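3-hydroxyadipyl-CoA dehydrogenase (Escherichia coli, PDB 3MOG) catalyses the NAD-dependent oxidation of (3S)-3-hydroxyadipyl-CoA to 3-oxoadipyl-CoA in phenylacetate degradation. Local coordinates at residues Ala40-Arg43 against Ala44-Ile48; Ile190-Arg193 against Val194-Tyr198; Leu233-Leu236 against Ile237-Val241; Gly272-Gly275 against Lys276-Leu280. One frame throughout, in Å; residues are numbered along the deposited sequence.

Interaction 1: Ala40-Arg43 against Ala44-Ile48; sequences ALTR and AIDGI
Thr42 and Asp46, one helical turn apart, point their side chains the same way, with Thr42 CG2 lying 4.0 Å from Asp46 OD2. This is a plain contact of a methyl with a carboxylate. With CG anti to its own carbonyl carbon (chi1 -69°), the Asp46 carboxylate sits beside the Thr42 carbonyl, OD2 being 3.1 Å from Thr42 O; both are acceptors, so what joins the residues is the backbone bond from Asp46 N to Thr42 O (2.9 Å). The same spacing recurs from Ala44 N to Ala40 O (3.0 Å, nearly straight at 170°), from Ile45 N to Leu41 O and from Gly47 N to Arg43 O. The hydroxyl of Thr42 turns back to Ala38 O, which suits a threonine on an exposed face, where Arg43 and Asp46 also lie. Residue types change round the helix. Leu41 and Ile45 carry hydrocarbon onto Leu33 and Pro75, while the small Ala40 and Ala44 lie against Ser13 of the neighbouring loop. A polar outer face and an aliphatic inner face laid on strands 31-34 and 73-76 mark an amphipathic helix, here helix 38-57, which follows strand 31-34 in the Rossmann-type NAD-binding domain.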
# COMPACT_ATOMS: atom_id res chain seq x y z
N ALA C 40 5.46 2.38 44.46
CA ALA C 40 6.08 1.92 43.23
C ALA C 40 7.59 2.12 43.31
O ALA C 40 8.35 1.19 43.02
CB ALA C 40 5.49 2.65 42.03
N LEU C 41 8.01 3.30 43.76
CA LEU C 41 9.43 3.60 43.97
C LEU C 41 10.13 2.63 44.93
O LEU C 41 11.23 2.16 44.64
CB LEU C 41 9.61 5.04 44.46
CG LEU C 41 9.34 6.13 43.43
CD1 LEU C 41 9.39 7.49 44.08
CD2 LEU C 41 10.35 6.03 42.30
N THR C 42 9.45 2.31 46.04
CA THR C 42 9.96 1.39 47.05
C THR C 42 10.17 -0.01 46.49
O THR C 42 11.19 -0.63 46.75
CB THR C 42 9.01 1.33 48.29
OG1 THR C 42 8.64 2.67 48.66
CG2 THR C 42 9.69 0.66 49.49
N ARG C 43 9.20 -0.49 45.70
CA ARG C 43 9.30 -1.79 45.02
C ARG C 43 10.44 -1.85 44.00
O ARG C 43 11.22 -2.82 44.00
CB ARG C 43 7.97 -2.14 44.34
CG ARG C 43 6.84 -2.42 45.31
CD ARG C 43 5.47 -2.41 44.63
NE ARG C 43 5.24 -3.60 43.81
CZ ARG C 43 4.03 -4.09 43.52
NH1 ARG C 43 2.93 -3.52 44.00
NH2 ARG C 43 3.93 -5.18 42.76
N ALA C 44 10.53 -0.82 43.16
CA ALA C 44 11.60 -0.71 42.16
C ALA C 44 12.98 -0.70 42.82
O ALA C 44 13.87 -1.44 42.40
CB ALA C 44 11.40 0.54 41.29
N ILE C 45 13.12 0.10 43.88
CA ILE C 45 14.36 0.18 44.66
C ILE C 45 14.70 -1.11 45.41
O ILE C 45 15.87 -1.50 45.47
CB ILE C 45 14.40 1.46 45.55
CG1 ILE C 45 14.83 2.66 44.69
CG2 ILE C 45 15.34 1.31 46.76
CD1 ILE C 45 14.66 4.02 45.33
N ASP C 46 13.68 -1.81 45.92
CA ASP C 46 13.89 -3.16 46.49
C ASP C 46 14.46 -4.13 45.47
O ASP C 46 15.39 -4.88 45.79
CB ASP C 46 12.60 -3.73 47.09
CG ASP C 46 12.14 -3.00 48.35
OD1 ASP C 46 12.98 -2.33 49.01
OD2 ASP C 46 10.93 -3.07 48.67
N GLY C 47 13.91 -4.09 44.25
CA GLY C 47 14.45 -4.84 43.11
C GLY C 47 15.93 -4.60 42.87
O GLY C 47 16.72 -5.56 42.83
N ILE C 48 16.33 -3.34 42.74
CA ILE C 48 17.74 -2.97 42.53
C ILE C 48 18.64 -3.43 43.70
O ILE C 48 19.72 -3.98 43.47
CB ILE C 48 17.91 -1.46 42.26
CG1 ILE C 48 16.95 -1.00 41.16
CG2 ILE C 48 19.39 -1.14 41.89
CD1 ILE C 48 16.98 0.49 40.89

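Interaction 2: Ile190-Arg193 against Val194-Tyr198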
# COMPACT_ATOMS: atom_id res chain seq x y z
N ILE C 190 17.42 2.00 14.31
CA ILE C 190 18.21 1.01 13.57
C ILE C 190 17.69 -0.40 13.87
O ILE C 190 17.20 -1.10 12.98
CB ILE C 190 19.71 1.03 13.91
CG1 ILE C 190 20.33 2.41 13.71
CG2 ILE C 190 20.49 0.02 13.05
CD1 ILE C 190 21.70 2.49 14.39
N VAL C 191 17.79 -0.80 15.14
CA VAL C 191 17.53 -2.18 15.55
C VAL C 191 16.12 -2.68 15.22
O VAL C 191 15.98 -3.71 14.58
CB VAL C 191 17.85 -2.41 17.06
CG1 VAL C 191 17.58 -3.86 17.42
CG2 VAL C 191 19.29 -2.05 17.38
N ASN C 192 15.08 -1.97 15.64
CA ASN C 192 13.70 -2.41 15.37
C ASN C 192 13.34 -2.40 13.89
O ASN C 192 12.46 -3.12 13.46
CB ASN C 192 12.68 -1.55 16.14
CG ASN C 192 12.45 -2.01 17.56
OD1 ASN C 192 12.78 -3.13 17.94
ND2 ASN C 192 11.85 -1.14 18.37
N ARG C 193 14.03 -1.56 13.12
CA ARG C 193 13.81 -1.48 11.68
C ARG C 193 14.53 -2.60 10.93
O ARG C 193 13.91 -3.29 10.13
CB ARG C 193 14.27 -0.12 11.15
CG ARG C 193 14.08 0.08 9.66
CD ARG C 193 15.15 0.99 9.12
NE ARG C 193 14.97 1.34 7.72
CZ ARG C 193 14.84 2.58 7.27
NH1 ARG C 193 14.82 3.59 8.13
NH2 ARG C 193 14.70 2.82 5.97
N VAL C 194 15.82 -2.78 11.19
CA VAL C 194 16.64 -3.75 10.45
C VAL C 194 16.33 -5.20 10.83
O VAL C 194 16.41 -6.08 9.98
CB VAL C 194 18.16 -3.41 10.58
CG1 VAL C 194 19.07 -4.44 9.89
CG2 VAL C 194 18.42 -2.03 10.04
N ALA C 195 15.92 -5.44 12.07
CA ALA C 195 15.50 -6.77 12.52
C ALA C 195 14.22 -7.30 11.89
O ALA C 195 14.00 -8.51 11.92
CB ALA C 195 15.35 -6.79 14.05
N ARG C 196 13.38 -6.42 11.36
CA ARG C 196 12.06 -6.83 10.86
C ARG C 196 12.03 -8.07 9.92
O ARG C 196 11.20 -8.95 10.12
CB ARG C 196 11.31 -5.65 10.22
CG ARG C 196 10.75 -4.60 11.18
CD ARG C 196 9.85 -5.22 12.26
NE ARG C 196 10.56 -5.35 13.54
CZ ARG C 196 10.13 -6.04 14.58
NH1 ARG C 196 8.98 -6.70 14.53
NH2 ARG C 196 10.86 -6.08 15.69
N PRO C 197 12.93 -8.15 8.91
CA PRO C 197 12.81 -9.36 8.05
C PRO C 197 13.28 -10.67 8.68
O PRO C 197 13.01 -11.75 8.13
CB PRO C 197 13.65 -9.02 6.82
CG PRO C 197 14.51 -7.89 7.22
CD PRO C 197 13.81 -7.13 8.29
N TYR C 198 13.95 -10.60 9.83
CA TYR C 198 14.31 -11.81 10.54
C TYR C 198 13.02 -12.51 10.98
O TYR C 198 12.90 -13.73 10.83
CB TYR C 198 15.25 -11.52 11.72
CG TYR C 198 15.77 -12.77 12.39
CD1 TYR C 198 16.49 -13.72 11.67
CD2 TYR C 198 15.57 -13.00 13.76
CE1 TYR C 198 16.97 -14.87 12.27
CE2 TYR C 198 16.05 -14.14 14.37
CZ TYR C 198 16.74 -15.08 13.62
OH TYR C 198 17.22 -16.21 14.19
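Val194 N and Ala195 N close regular helical bonds to Ile190 O (2.8 Å) and Val191 O (3.0 Å), after which the pattern fails and Arg196 N makes only a weak bond to Arg193 O at 3.4 Å. Pro197 explains part of the break: having no N-H to offer Arg193 O, it turns its CD toward that oxygen instead, at 4.3 Å. Asn192 O, which no backbone N-H of the two segments takes, is met by the Arg196 side chain. Bends at chi2 (-54°) and chi3 fold that chain back along the helix, so that NE reaches Asn192 O at 2.9 Å, in the carbonyl plane but 17° out of the guanidinium plane. A side-chain N-H thus stands in for a backbone one at the kink joining helix 191-194 to helix 196-207, in the first of two domains of the dehydrogenase C-terminal family. The Asn192 amide lies alongside, its plane 87° from that of the guanidinium. Arg196 NH1 also bonds Thr246 OG1. A leucine in its place, with no N-H to give, would probably leave Asn192 O without this donor and Thr246 OG1 without its partner. Arg193 departs on another side and forms a salt bridge with Asp403. On the aliphatic side, Ile190 and Val194 run side by side, CG2 to CG2 at 4.2 Å; their branched, purely hydrocarbon side chains suit this buried spot, both resting on Met419 of helix 412-422.

Interaction 3: Leu233-Leu236 against Ile237-Val241; sequences LTDL and IGQDV
Gln239 NE2 is held by two acceptors of the preceding helix, Thr234 OG1 at 2.9 Å and Asp235 OD1 at 2.8 Å. The bond to the carboxylate uses the anti side of OD1 and lies in the amide plane of Gln239, whereas the threonine oxygen stands 25° out of that plane. A bend at chi2 (-67°) folds the glutamine back over the turn it has just left, and the carboxylate and amide planes end 79° apart. Both acceptors have further partners: Thr234 OG1 also bonds Leu231 O, and Asp235 receives Val282 N on OD1 and both Tyr283 N and Trp285 NE1 on OD2. Gln239 OE1, for its part, takes Gln265 NE2. A methionine here would probably leave Thr234 and Asp235 without the amide NH2 that serves them both, and Gln265 without its acceptor. Between the two helices sits Gly238, whose N bonds Thr234 O (2.8 Å) from above the carbonyl plane. At its backbone angles a side chain would jam against the preceding carbonyl, so glycine fits a residue that both ends helix 230-237 and occupies the N-cap position of helix 239-252. Farther out, Leu233 and Ile237 meet obliquely, CG to CD1 at 3.8 Å, hydrocarbon covering the backbone bond from Ile237 N to Leu233 O. With four N-H donors round one buried carboxylate, Asp235 is likely to stay ionised, its charge probably stabilised by these donors, which join the corner between the helices to Val282, Tyr283 and Trp285.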
# COMPACT_ATOMS: atom_id res chain seq x y z
N LEU C 233 12.08 -16.98 19.31
CA LEU C 233 12.33 -15.62 19.82
C LEU C 233 11.05 -14.78 19.88
O LEU C 233 10.85 -14.04 20.83
CB LEU C 233 13.41 -14.89 19.01
CG LEU C 233 13.94 -13.54 19.51
CD1 LEU C 233 14.73 -13.70 20.79
CD2 LEU C 233 14.80 -12.87 18.45
N THR C 234 10.16 -14.92 18.90
CA THR C 234 8.85 -14.24 19.03
C THR C 234 8.01 -14.77 20.20
O THR C 234 7.30 -14.00 20.85
CB THR C 234 8.01 -14.25 17.73
OG1 THR C 234 7.64 -15.59 17.38
CG2 THR C 234 8.76 -13.62 16.58
N ASP C 235 8.08 -16.09 20.45
CA ASP C 235 7.42 -16.70 21.62
C ASP C 235 8.00 -16.19 22.93
O ASP C 235 7.28 -15.99 23.90
CB ASP C 235 7.50 -18.24 21.57
CG ASP C 235 6.25 -18.90 20.99
OD1 ASP C 235 5.41 -18.19 20.38
OD2 ASP C 235 6.09 -20.14 21.14
N LEU C 236 9.31 -15.92 22.94
CA LEU C 236 9.98 -15.42 24.14
C LEU C 236 9.90 -13.91 24.32
O LEU C 236 10.04 -13.42 25.43
CB LEU C 236 11.43 -15.88 24.15
CG LEU C 236 11.73 -16.97 25.17
CD1 LEU C 236 12.65 -18.01 24.59
CD2 LEU C 236 12.31 -16.36 26.46
N ILE C 237 9.73 -13.17 23.23
CA ILE C 237 9.52 -11.72 23.32
C ILE C 237 8.05 -11.50 23.70
O ILE C 237 7.72 -10.61 24.49
CB ILE C 237 9.91 -10.98 22.01
CG1 ILE C 237 11.43 -10.95 21.84
CG2 ILE C 237 9.41 -9.52 22.01
CD1 ILE C 237 11.89 -10.45 20.47
N GLY C 238 7.18 -12.35 23.17
CA GLY C 238 5.75 -12.21 23.39
C GLY C 238 5.13 -11.75 22.10
O GLY C 238 5.46 -10.67 21.60
N GLN C 239 4.25 -12.59 21.55
CA GLN C 239 3.64 -12.34 20.25
C GLN C 239 2.98 -10.97 20.17
O GLN C 239 3.11 -10.30 19.15
CB GLN C 239 2.63 -13.43 19.88
CG GLN C 239 3.23 -14.82 19.77
CD GLN C 239 4.20 -14.95 18.62
OE1 GLN C 239 4.15 -14.18 17.67
NE2 GLN C 239 5.09 -15.93 18.71
N ASP C 240 2.32 -10.56 21.25
CA ASP C 240 1.71 -9.23 21.33
C ASP C 240 2.72 -8.09 21.15
O ASP C 240 2.44 -7.14 20.44
CB ASP C 240 0.91 -9.06 22.64
CG ASP C 240 1.75 -9.27 23.91
OD1 ASP C 240 2.81 -9.95 23.87
OD2 ASP C 240 1.35 -8.75 24.96
N VAL C 241 3.89 -8.22 21.77
CA VAL C 241 4.92 -7.17 21.75
C VAL C 241 5.58 -7.08 20.37
O VAL C 241 5.69 -5.99 19.80
CB VAL C 241 5.98 -7.39 22.87
CG1 VAL C 241 7.05 -6.27 22.86
CG2 VAL C 241 5.32 -7.46 24.26

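Interaction 4: Gly272-Gly275 against Lys276-Leu280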
# COMPACT_ATOMS: atom_id res chain seq x y z
N GLY C 272 -4.91 -14.74 21.88
CA GLY C 272 -4.30 -14.73 23.22
C GLY C 272 -3.21 -15.77 23.42
O GLY C 272 -2.83 -16.04 24.56
N ARG C 273 -2.71 -16.35 22.33
CA ARG C 273 -1.61 -17.31 22.39
C ARG C 273 -0.26 -16.58 22.26
O ARG C 273 0.38 -16.64 21.21
CB ARG C 273 -1.74 -18.35 21.27
CG ARG C 273 -2.91 -19.28 21.42
CD ARG C 273 -2.87 -20.40 20.39
NE ARG C 273 -4.08 -21.20 20.44
CZ ARG C 273 -4.30 -22.30 19.72
NH1 ARG C 273 -5.45 -22.95 19.84
NH2 ARG C 273 -3.37 -22.75 18.88
N LEU C 274 0.16 -15.92 23.35
CA LEU C 274 1.23 -14.91 23.29
C LEU C 274 2.64 -15.45 23.45
O LEU C 274 3.61 -14.68 23.43
CB LEU C 274 0.99 -13.80 24.31
CG LEU C 274 -0.40 -13.16 24.44
CD1 LEU C 274 -0.42 -12.21 25.64
CD2 LEU C 274 -0.85 -12.45 23.16
N GLY C 275 2.78 -16.76 23.61
CA GLY C 275 4.10 -17.37 23.70
C GLY C 275 4.36 -17.99 25.05
O GLY C 275 3.45 -18.60 25.65
N LYS C 276 5.60 -17.84 25.52
CA LYS C 276 6.05 -18.43 26.78
C LYS C 276 5.18 -17.97 27.95
O LYS C 276 4.67 -18.79 28.71
CB LYS C 276 7.51 -18.07 27.04
CG LYS C 276 8.14 -18.77 28.25
CD LYS C 276 9.58 -18.30 28.48
CE LYS C 276 10.33 -19.20 29.46
NZ LYS C 276 11.79 -18.89 29.49
N LYS C 277 4.98 -16.65 28.03
CA LYS C 277 4.30 -15.98 29.15
C LYS C 277 2.87 -16.50 29.40
O LYS C 277 2.37 -16.41 30.51
CB LYS C 277 4.27 -14.46 28.92
CG LYS C 277 3.32 -14.01 27.79
CD LYS C 277 2.92 -12.54 27.90
CE LYS C 277 3.46 -11.75 26.74
NZ LYS C 277 3.50 -10.29 27.04
N SER C 278 2.24 -17.03 28.35
CA SER C 278 0.89 -17.58 28.47
C SER C 278 0.86 -19.09 28.19
O SER C 278 -0.22 -19.68 28.04
CB SER C 278 -0.10 -16.81 27.58
OG SER C 278 0.30 -16.78 26.21
N GLY C 279 2.03 -19.72 28.15
CA GLY C 279 2.16 -21.17 27.97
C GLY C 279 2.05 -21.73 26.56
O GLY C 279 2.47 -22.87 26.30
N LEU C 280 1.46 -20.96 25.64
CA LEU C 280 1.27 -21.40 24.26
C LEU C 280 1.42 -20.23 23.27
O LEU C 280 0.87 -19.15 23.48
CB LEU C 280 -0.10 -22.07 24.09
CG LEU C 280 -0.45 -22.73 22.75
CD1 LEU C 280 0.49 -23.89 22.42
CD2 LEU C 280 -1.91 -23.19 22.70
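Ser278 OG sits between its own backbone N and carbonyl carbon (chi1 56°), and from there it turns inward to accept Leu274 N at 3.0 Å, an acceptor small enough for the inside of a tight loop. Gly275 has phi 115° and psi -141°, angles at which a side chain would strike the preceding carbonyl, and this turn of the chain presents its N to Leu280 O at 3.1 Å. The N approaches from well above the carbonyl plane, not on a lone pair. Inside the loop, a weak bond from Ser278 N to Gly275 O (3.3 Å) and a sounder one from Gly279 N to Lys276 O (2.9 Å) form overlapping turns, and Gly279 takes a positive phi that suits glycine. The flanks are covered by long side chains. Arg273, extended from CG to NE, runs alongside Leu280, whose CD2 stands 3.6 Å over one face of the guanidinium, offset toward its rim; the leucine methyl packs on the flat, delocalised group without any polar bond. Arg273 also packs on Leu159 of the second subunit. Across the loop, Lys277 lays its methylenes over Leu274, CE to CB at 4.0 Å, while its NZ makes a long, weak ion pair with Asp240. Gly272, with positive phi, closes a Schellman motif at the end of helix 263-270. The loop then lies against helices 230-237 and 239-252, bonded through its backbone to Asp235 and Gln239.

Interaction 1 belongs to the NAD-binding domain and stands apart, its nearest atoms about 17 Å from interaction 4 and about 23 Å from interaction 2. Its Ala44 lies near, without touching, Gly12, Gly14 and Gly17, a GxGxxG pattern consistent with NAD binding. The other three lie in the first C-terminal-family domain. Interaction 2 is the most central, and its nearest atoms come to about 4 Å from those of interaction 3 without touching. Interactions 3 and 4 have centres about 8 Å apart and join directly: Gln239 N reaches Leu274 O at 2.9 Å and Lys276 N reaches Asp235 O at 3.0 Å, both probable hydrogen bonds. Segments 233-241 and 272-280 are therefore bonded together through their backbones.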